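Local coordinates for odorant binding protein (AGAP010409-PA) (Anopheles gambiae, PDB 3L4A), which probably binds and carries small hydrophobic odorant molecules, as a secreted, mainly helical member of the insect PBP/GOBP family of odorant-binding proteins, at residues Val37-Val42 against Arg99-Phe104; Ala79-Cys84 against Gln105-Asp110. All blocks are in the same frame, centred on the assembly; numbering follows the deposited sequence.

Interaction 1: residues Val37-Val42 against Arg99-Phe104; sequences VTHCFV and RAYSAF
H39 leans over one face of the Y101 ring with its CD2, and this aromatic meeting dominates the crossing of 37-42 and 99-104. H39 CD2 lies 3.3 Å from Y101 CG, displaced toward the rim of the phenol ring. The H39 and Y101 ring centroids are 4.5 Å apart and the planes meet obliquely at 41°. Y101 holds its CG anti to the backbone N (chi1 -173°), which sends the ring out from its own helix across 37-42. A flat, partly polar ring suits each place, because each reaches a hydrogen-bonding partner beyond the contact. The bond from Y101 OH to F32 O holds the far end of the phenol in place; that between H39 NE2 and D34 OD1, off the CB-CG axis, helps fix the turn of the imidazole.

The aliphatic contacts come from branched side chains. V42 forks between two aromatic residues: its CG2 stands at the edge of the Y101 ring, 4.0 Å from Y101 CD2, while V42 CG1 comes within 3.7 Å of F104 CD2. The methyl T38 CG2 touches Y101 more loosely, and T38 OG1 turns to D35 and Y27.

The axes pass 8.0 Å apart at 74°, so helices 36-48 and 96-105 meet over a short patch, tied covalently by the C40-C97 disulfide. F41 packs on helix 5-14, V37 and T38 on helix 21-28, and strand 52-53 lies against R99, A100 and A103.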
ATOM      1  N   VAL A  37      -7.236  11.998  -3.662  1.00  9.94           N
ATOM      2  CA  VAL A  37      -7.797  10.937  -4.493  1.00  7.46           C
ATOM      3  C   VAL A  37      -6.884   9.725  -4.464  1.00 10.39           C
ATOM      4  O   VAL A  37      -7.323   8.601  -4.200  1.00  8.99           O
ATOM      5  CB  VAL A  37      -7.997  11.403  -5.947  1.00  9.72           C
ATOM      6  CG1 VAL A  37      -8.491  10.251  -6.815  1.00  9.13           C
ATOM      7  CG2 VAL A  37      -8.988  12.553  -5.985  1.00 10.88           C
ATOM      8  N   THR A  38      -5.603   9.957  -4.724  1.00  9.09           N
ATOM      9  CA  THR A  38      -4.622   8.876  -4.686  1.00  6.91           C
ATOM     10  C   THR A  38      -4.545   8.220  -3.305  1.00  6.90           C
ATOM     11  O   THR A  38      -4.336   7.008  -3.209  1.00  7.48           O
ATOM     12  CB  THR A  38      -3.238   9.360  -5.130  1.00 10.82           C
ATOM     13  OG1 THR A  38      -3.326   9.830  -6.482  1.00 10.96           O
ATOM     14  CG2 THR A  38      -2.236   8.225  -5.083  1.00 10.28           C
ATOM     15  N   HIS A  39      -4.702   8.999  -2.243  1.00  8.17           N
ATOM     16  CA  HIS A  39      -4.717   8.397  -0.910  1.00 10.31           C
ATOM     17  C   HIS A  39      -5.777   7.312  -0.849  1.00  8.59           C
ATOM     18  O   HIS A  39      -5.521   6.190  -0.408  1.00  9.15           O
ATOM     19  CB  HIS A  39      -5.018   9.422   0.181  1.00  9.44           C
ATOM     20  CG  HIS A  39      -3.965  10.469   0.346  1.00 10.27           C
ATOM     21  ND1 HIS A  39      -4.168  11.599   1.110  1.00 16.74           N
ATOM     22  CD2 HIS A  39      -2.712  10.573  -0.155  1.00  7.85           C
ATOM     23  CE1 HIS A  39      -3.080  12.349   1.079  1.00 15.68           C
ATOM     24  NE2 HIS A  39      -2.181  11.751   0.319  1.00 13.06           N
ATOM     25  N   CYS A  40      -6.987   7.652  -1.273  1.00  7.63           N
ATOM     26  CA  CYS A  40      -8.080   6.695  -1.240  1.00  8.71           C
ATOM     27  C   CYS A  40      -7.890   5.559  -2.237  1.00  8.63           C
ATOM     28  O   CYS A  40      -8.273   4.422  -1.963  1.00  8.30           O
ATOM     29  CB  CYS A  40      -9.428   7.389  -1.449  1.00  8.86           C
ATOM     30  SG  CYS A  40      -9.933   8.438  -0.063  1.00 11.54           S
ATOM     31  N   PHE A  41      -7.282   5.856  -3.379  1.00  7.87           N
ATOM     32  CA  PHE A  41      -6.983   4.826  -4.362  1.00  6.82           C
ATOM     33  C   PHE A  41      -6.019   3.782  -3.783  1.00  8.67           C
ATOM     34  O   PHE A  41      -6.235   2.578  -3.928  1.00  7.46           O
ATOM     35  CB  PHE A  41      -6.409   5.445  -5.640  1.00  9.91           C
ATOM     36  CG  PHE A  41      -6.156   4.442  -6.727  1.00  8.93           C
ATOM     37  CD1 PHE A  41      -7.202   3.980  -7.513  1.00  8.68           C
ATOM     38  CD2 PHE A  41      -4.883   3.946  -6.954  1.00 11.33           C
ATOM     39  CE1 PHE A  41      -6.984   3.058  -8.516  1.00  6.05           C
ATOM     40  CE2 PHE A  41      -4.652   3.015  -7.954  1.00 14.48           C
ATOM     41  CZ  PHE A  41      -5.709   2.567  -8.735  1.00  9.98           C
ATOM     42  N   VAL A  42      -4.955   4.252  -3.136  1.00  7.12           N
ATOM     43  CA  VAL A  42      -3.982   3.359  -2.526  1.00  8.32           C
ATOM     44  C   VAL A  42      -4.632   2.516  -1.429  1.00  6.89           C
ATOM     45  O   VAL A  42      -4.401   1.309  -1.340  1.00  6.89           O
ATOM     46  CB  VAL A  42      -2.791   4.156  -1.992  1.00  7.13           C
ATOM     47  CG1 VAL A  42      -1.970   3.304  -1.025  1.00  8.87           C
ATOM     48  CG2 VAL A  42      -1.958   4.656  -3.168  1.00  8.50           C
ATOM     49  N   ARG A  99      -4.372   7.582   6.247  1.00  8.96           N
ATOM     50  CA  ARG A  99      -3.722   6.561   7.060  1.00  7.83           C
ATOM     51  C   ARG A  99      -3.103   5.460   6.196  1.00  9.67           C
ATOM     52  O   ARG A  99      -1.942   5.081   6.399  1.00  9.46           O
ATOM     53  CB  ARG A  99      -4.709   5.965   8.064  1.00 11.27           C
ATOM     54  CG  ARG A  99      -4.071   5.022   9.067  1.00 10.13           C
ATOM     55  CD  ARG A  99      -5.118   4.232   9.821  1.00 12.13           C
ATOM     56  NE  ARG A  99      -5.955   5.113  10.627  1.00 11.71           N
ATOM     57  CZ  ARG A  99      -7.068   4.725  11.235  1.00 20.59           C
ATOM     58  NH1 ARG A  99      -7.481   3.468  11.124  1.00 18.51           N
ATOM     59  NH2 ARG A  99      -7.771   5.596  11.947  1.00 18.85           N
ATOM     60  N   ALA A 100      -3.873   4.940   5.240  1.00  7.32           N
ATOM     61  CA  ALA A 100      -3.370   3.884   4.371  1.00  8.66           C
ATOM     62  C   ALA A 100      -2.203   4.388   3.538  1.00  8.94           C
ATOM     63  O   ALA A 100      -1.210   3.689   3.363  1.00  7.94           O
ATOM     64  CB  ALA A 100      -4.482   3.349   3.460  1.00  9.67           C
ATOM     65  N   TYR A 101      -2.320   5.604   3.010  1.00  7.89           N
ATOM     66  CA  TYR A 101      -1.254   6.149   2.185  1.00  7.12           C
ATOM     67  C   TYR A 101       0.035   6.315   2.996  1.00  8.82           C
ATOM     68  O   TYR A 101       1.120   5.932   2.541  1.00  8.36           O
ATOM     69  CB  TYR A 101      -1.694   7.480   1.580  1.00  9.02           C
ATOM     70  CG  TYR A 101      -0.719   8.049   0.577  1.00  8.21           C
ATOM     71  CD1 TYR A 101       0.213   9.006   0.956  1.00 10.50           C
ATOM     72  CD2 TYR A 101      -0.740   7.647  -0.753  1.00 10.09           C
ATOM     73  CE1 TYR A 101       1.109   9.530   0.038  1.00 14.33           C
ATOM     74  CE2 TYR A 101       0.157   8.165  -1.682  1.00 11.57           C
ATOM     75  CZ  TYR A 101       1.076   9.108  -1.272  1.00 13.17           C
ATOM     76  OH  TYR A 101       1.972   9.639  -2.174  1.00 16.02           O
ATOM     77  N   SER A 102      -0.096   6.872   4.199  1.00  8.43           N
ATOM     78  CA  SER A 102       1.044   7.016   5.094  1.00  8.11           C
ATOM     79  C   SER A 102       1.680   5.664   5.393  1.00  8.40           C
ATOM     80  O   SER A 102       2.900   5.521   5.365  1.00  9.10           O
ATOM     81  CB  SER A 102       0.639   7.698   6.399  0.76  9.39           C
ATOM     82  OG  SER A 102       1.779   7.896   7.219  0.76 13.38           O
ATOM     83  N   ALA A 103       0.850   4.663   5.668  1.00  8.13           N
ATOM     84  CA  ALA A 103       1.355   3.328   5.953  1.00  7.29           C
ATOM     85  C   ALA A 103       2.195   2.817   4.793  1.00  8.97           C
ATOM     86  O   ALA A 103       3.322   2.349   4.985  1.00 10.27           O
ATOM     87  CB  ALA A 103       0.196   2.377   6.238  1.00  9.39           C
ATOM     88  N   PHE A 104       1.657   2.914   3.583  1.00  7.85           N
ATOM     89  CA  PHE A 104       2.362   2.382   2.428  1.00 11.39           C
ATOM     90  C   PHE A 104       3.647   3.136   2.081  1.00 11.30           C
ATOM     91  O   PHE A 104       4.534   2.585   1.434  1.00 10.59           O
ATOM     92  CB  PHE A 104       1.430   2.255   1.224  1.00 13.52           C
ATOM     93  CG  PHE A 104       0.614   0.986   1.232  1.00 10.68           C
ATOM     94  CD1 PHE A 104       1.203  -0.230   0.917  1.00 14.20           C
ATOM     95  CD2 PHE A 104      -0.735   1.009   1.567  1.00 11.91           C
ATOM     96  CE1 PHE A 104       0.465  -1.405   0.928  1.00 13.25           C
ATOM     97  CE2 PHE A 104      -1.484  -0.159   1.572  1.00 15.86           C
ATOM     98  CZ  PHE A 104      -0.879  -1.368   1.250  1.00 14.36           C
TER

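Interaction 2: residues Ala79-Cys84 against Gln105-Asp110; sequences AKHRAC and QCLRED
With its CG anti to the carbonyl carbon (chi1 -68°), H81 directs its imidazole toward the start of helix 108-117, where D110, using the same kind of first torsion (chi1 -54°), brings its carboxylate from the opposite direction. H81 NE2 gives D110 OD1 a weak but fairly straight hydrogen bond of 3.3 Å, with the oxygen in the plane of the ring. D110 OD2 lies near the same edge, 3.0 Å from H81 CE1, and C106 O also sits near the ring plane, 3.1 Å from that carbon. The nearby carboxylate would probably favour the protonated imidazole, though its charge is not seen.

Beside this polar edge runs the C84-C106 disulfide, with an SG-SG distance of 2.1 Å and a chi3 of -90°. It is one of three disulfides that interlock the helices of this odorant-binding fold, and here it fastens helix 75-87 to the turn between helices 96-105 and 108-117.

L107, the N-cap residue of the latter helix, supplies an apolar cover: in the conformer described, its CG stands 4.0 Å from the H81 ring centroid, a CH-pi contact over one face. The aliphatic part of K80, at CG, covers the opposite face. F77 meets the H81 ring edge-to-face, and L60 adds further packing from helix 60-66.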
ATOM      1  N   ALA A  79      10.965  -6.527  10.846  1.00  9.33           N
ATOM      2  CA  ALA A  79      11.351  -5.609  11.913  1.00  9.00           C
ATOM      3  C   ALA A  79      11.396  -4.164  11.439  1.00  8.18           C
ATOM      4  O   ALA A  79      10.898  -3.264  12.111  1.00  8.51           O
ATOM      5  CB  ALA A  79      12.711  -6.000  12.460  1.00 11.52           C
ATOM      6  N   LYS A  80      12.019  -3.952  10.289  1.00  8.55           N
ATOM      7  CA  LYS A  80      12.202  -2.605   9.782  1.00  7.79           C
ATOM      8  C   LYS A  80      10.854  -1.958   9.500  1.00  8.25           C
ATOM      9  O   LYS A  80      10.621  -0.805   9.870  1.00  8.20           O
ATOM     10  CB  LYS A  80      13.119  -2.603   8.562  1.00  9.99           C
ATOM     11  CG  LYS A  80      12.510  -3.043   7.270  1.00 17.72           C
ATOM     12  CD  LYS A  80      13.603  -3.161   6.201  1.00 16.33           C
ATOM     13  CE  LYS A  80      14.406  -1.862   6.055  1.00 15.76           C
ATOM     14  NZ  LYS A  80      15.341  -1.909   4.871  1.00 25.67           N
ATOM     15  N   HIS A  81       9.941  -2.710   8.898  1.00  8.51           N
ATOM     16  CA  HIS A  81       8.644  -2.124   8.571  1.00  9.63           C
ATOM     17  C   HIS A  81       7.708  -1.987   9.758  1.00  9.94           C
ATOM     18  O   HIS A  81       6.972  -1.009   9.854  1.00  9.91           O
ATOM     19  CB  HIS A  81       7.994  -2.844   7.396  1.00  8.89           C
ATOM     20  CG  HIS A  81       8.727  -2.615   6.122  1.00 11.66           C
ATOM     21  ND1 HIS A  81       8.903  -1.350   5.601  1.00 14.40           N
ATOM     22  CD2 HIS A  81       9.396  -3.459   5.305  1.00 12.78           C
ATOM     23  CE1 HIS A  81       9.616  -1.433   4.493  1.00 14.19           C
ATOM     24  NE2 HIS A  81       9.927  -2.700   4.289  1.00 13.92           N
ATOM     25  N   ARG A  82       7.740  -2.948  10.673  1.00  9.07           N
ATOM     26  CA  ARG A  82       6.985  -2.792  11.915  1.00 10.76           C
ATOM     27  C   ARG A  82       7.378  -1.479  12.591  1.00  8.49           C
ATOM     28  O   ARG A  82       6.524  -0.709  13.003  1.00 10.29           O
ATOM     29  CB  ARG A  82       7.238  -3.950  12.878  1.00 12.87           C
ATOM     30  CG  ARG A  82       6.486  -5.224  12.568  1.00 18.15           C
ATOM     31  CD  ARG A  82       6.523  -6.159  13.772  1.00 23.15           C
ATOM     32  NE  ARG A  82       6.133  -7.525  13.430  1.00 34.87           N
ATOM     33  CZ  ARG A  82       4.877  -7.943  13.331  1.00 35.73           C
ATOM     34  NH1 ARG A  82       4.620  -9.208  13.019  1.00 34.83           N
ATOM     35  NH2 ARG A  82       3.876  -7.097  13.543  1.00 38.18           N
ATOM     36  N   ALA A  83       8.680  -1.211  12.677  1.00  9.42           N
ATOM     37  CA  ALA A  83       9.167   0.010  13.309  1.00  9.23           C
ATOM     38  C   ALA A  83       8.773   1.279  12.538  1.00  9.12           C
ATOM     39  O   ALA A  83       8.362   2.281  13.140  1.00  9.33           O
ATOM     40  CB  ALA A  83      10.679  -0.059  13.489  1.00  9.86           C
ATOM     41  N   CYS A  84       8.895   1.232  11.217  1.00  8.03           N
ATOM     42  CA  CYS A  84       8.504   2.359  10.383  1.00  7.49           C
ATOM     43  C   CYS A  84       7.030   2.684  10.597  1.00  9.99           C
ATOM     44  O   CYS A  84       6.665   3.837  10.799  1.00  9.95           O
ATOM     45  CB  CYS A  84       8.777   2.038   8.916  1.00  9.28           C
ATOM     46  SG  CYS A  84       8.374   3.377   7.781  1.00 10.85           S
ATOM     47  N   GLN A 105       3.775   4.379   2.533  1.00  8.38           N
ATOM     48  CA  GLN A 105       5.031   5.090   2.334  1.00  9.96           C
ATOM     49  C   GLN A 105       6.219   4.340   2.949  1.00 10.68           C
ATOM     50  O   GLN A 105       7.348   4.453   2.465  1.00 10.57           O
ATOM     51  CB  GLN A 105       4.954   6.517   2.877  1.00  9.87           C
ATOM     52  CG  GLN A 105       4.079   7.447   2.042  1.00 12.79           C
ATOM     53  CD  GLN A 105       4.031   8.841   2.609  1.00 21.51           C
ATOM     54  OE1 GLN A 105       4.072   9.824   1.870  1.00 27.02           O
ATOM     55  NE2 GLN A 105       3.957   8.938   3.932  1.00 20.18           N
ATOM     56  N   CYS A 106       5.970   3.570   4.002  1.00  7.69           N
ATOM     57  CA  CYS A 106       7.040   2.777   4.606  1.00  8.57           C
ATOM     58  C   CYS A 106       7.634   1.783   3.622  1.00 10.71           C
ATOM     59  O   CYS A 106       8.821   1.467   3.699  1.00 12.69           O
ATOM     60  CB  CYS A 106       6.528   2.029   5.830  1.00  8.25           C
ATOM     61  SG  CYS A 106       6.405   3.088   7.281  1.00 11.26           S
ATOM     62  N   LEU A 107       6.817   1.312   2.686  1.00  8.97           N
ATOM     63  CA  LEU A 107       7.252   0.269   1.756  1.00 10.48           C
ATOM     64  C   LEU A 107       7.660   0.823   0.391  1.00 13.27           C
ATOM     65  O   LEU A 107       7.928   0.060  -0.536  1.00 11.32           O
ATOM     66  CB  LEU A 107       6.194  -0.837   1.627  0.54 13.30           C
ATOM     67  CG  LEU A 107       6.114  -1.823   2.804  0.54 12.35           C
ATOM     68  CD1 LEU A 107       5.361  -1.229   3.980  0.54 12.36           C
ATOM     69  CD2 LEU A 107       5.470  -3.135   2.379  0.54 15.25           C
ATOM     70  N   ARG A 108       7.714   2.147   0.266  1.00 12.24           N
ATOM     71  CA  ARG A 108       8.029   2.769  -1.021  1.00 12.16           C
ATOM     72  C   ARG A 108       9.361   2.283  -1.590  1.00 12.00           C
ATOM     73  O   ARG A 108       9.425   1.859  -2.745  1.00 12.37           O
ATOM     74  CB  ARG A 108       8.025   4.299  -0.899  1.00 16.20           C
ATOM     75  CG  ARG A 108       8.587   5.018  -2.129  1.00 19.84           C
ATOM     76  CD  ARG A 108       8.508   6.535  -1.978  1.00 23.04           C
ATOM     77  NE  ARG A 108       9.108   7.219  -3.123  1.00 29.62           N
ATOM     78  CZ  ARG A 108       9.575   8.463  -3.088  1.00 37.89           C
ATOM     79  NH1 ARG A 108       9.513   9.163  -1.963  1.00 39.34           N
ATOM     80  NH2 ARG A 108      10.106   9.009  -4.176  1.00 33.79           N
ATOM     81  N   GLU A 109      10.417   2.353  -0.790  1.00 14.33           N
ATOM     82  CA  GLU A 109      11.746   1.966  -1.258  1.00 13.10           C
ATOM     83  C   GLU A 109      11.767   0.512  -1.736  1.00 16.78           C
ATOM     84  O   GLU A 109      12.423   0.192  -2.722  1.00 13.63           O
ATOM     85  CB  GLU A 109      12.807   2.196  -0.174  1.00 15.24           C
ATOM     86  CG  GLU A 109      13.109   3.658   0.128  1.00 18.67           C
ATOM     87  CD  GLU A 109      12.191   4.250   1.182  1.00 21.09           C
ATOM     88  OE1 GLU A 109      12.475   5.380   1.643  1.00 21.90           O
ATOM     89  OE2 GLU A 109      11.194   3.589   1.554  1.00 16.46           O
ATOM     90  N   ASP A 110      11.048  -0.364  -1.037  1.00 13.29           N
ATOM     91  CA  ASP A 110      11.011  -1.774  -1.400  1.00  9.90           C
ATOM     92  C   ASP A 110      10.335  -1.989  -2.747  1.00 13.16           C
ATOM     93  O   ASP A 110      10.825  -2.746  -3.590  1.00 12.89           O
ATOM     94  CB  ASP A 110      10.280  -2.575  -0.322  1.00 12.39           C
ATOM     95  CG  ASP A 110      10.864  -2.361   1.053  1.00 15.92           C
ATOM     96  OD1 ASP A 110      11.618  -3.237   1.516  1.00 17.05           O
ATOM     97  OD2 ASP A 110      10.587  -1.307   1.659  1.00 21.72           O
TER

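How the interactions relate
Helix 96-105 carries one side of interaction 1, and the chain passes directly from F104 into the turn of interaction 2: the segments adjoin, with F104 serving the first contact and C106, two residues on, the second. The centres lie about 15 Å apart. Interaction 1 is nearer the centre of the chain, about 7 Å against 11 Å, yet its touching residues are mostly partly exposed; interaction 2 is more fully buried. Their chemistry differs too. Two crossing helices meet through aromatic and aliphatic side chains, with their disulfide alongside. Where a helix meets a turn and the first residues of the next helix, the disulfide belongs to the contact itself, beside a weak histidine-carboxylate hydrogen bond and a leucine over the ring.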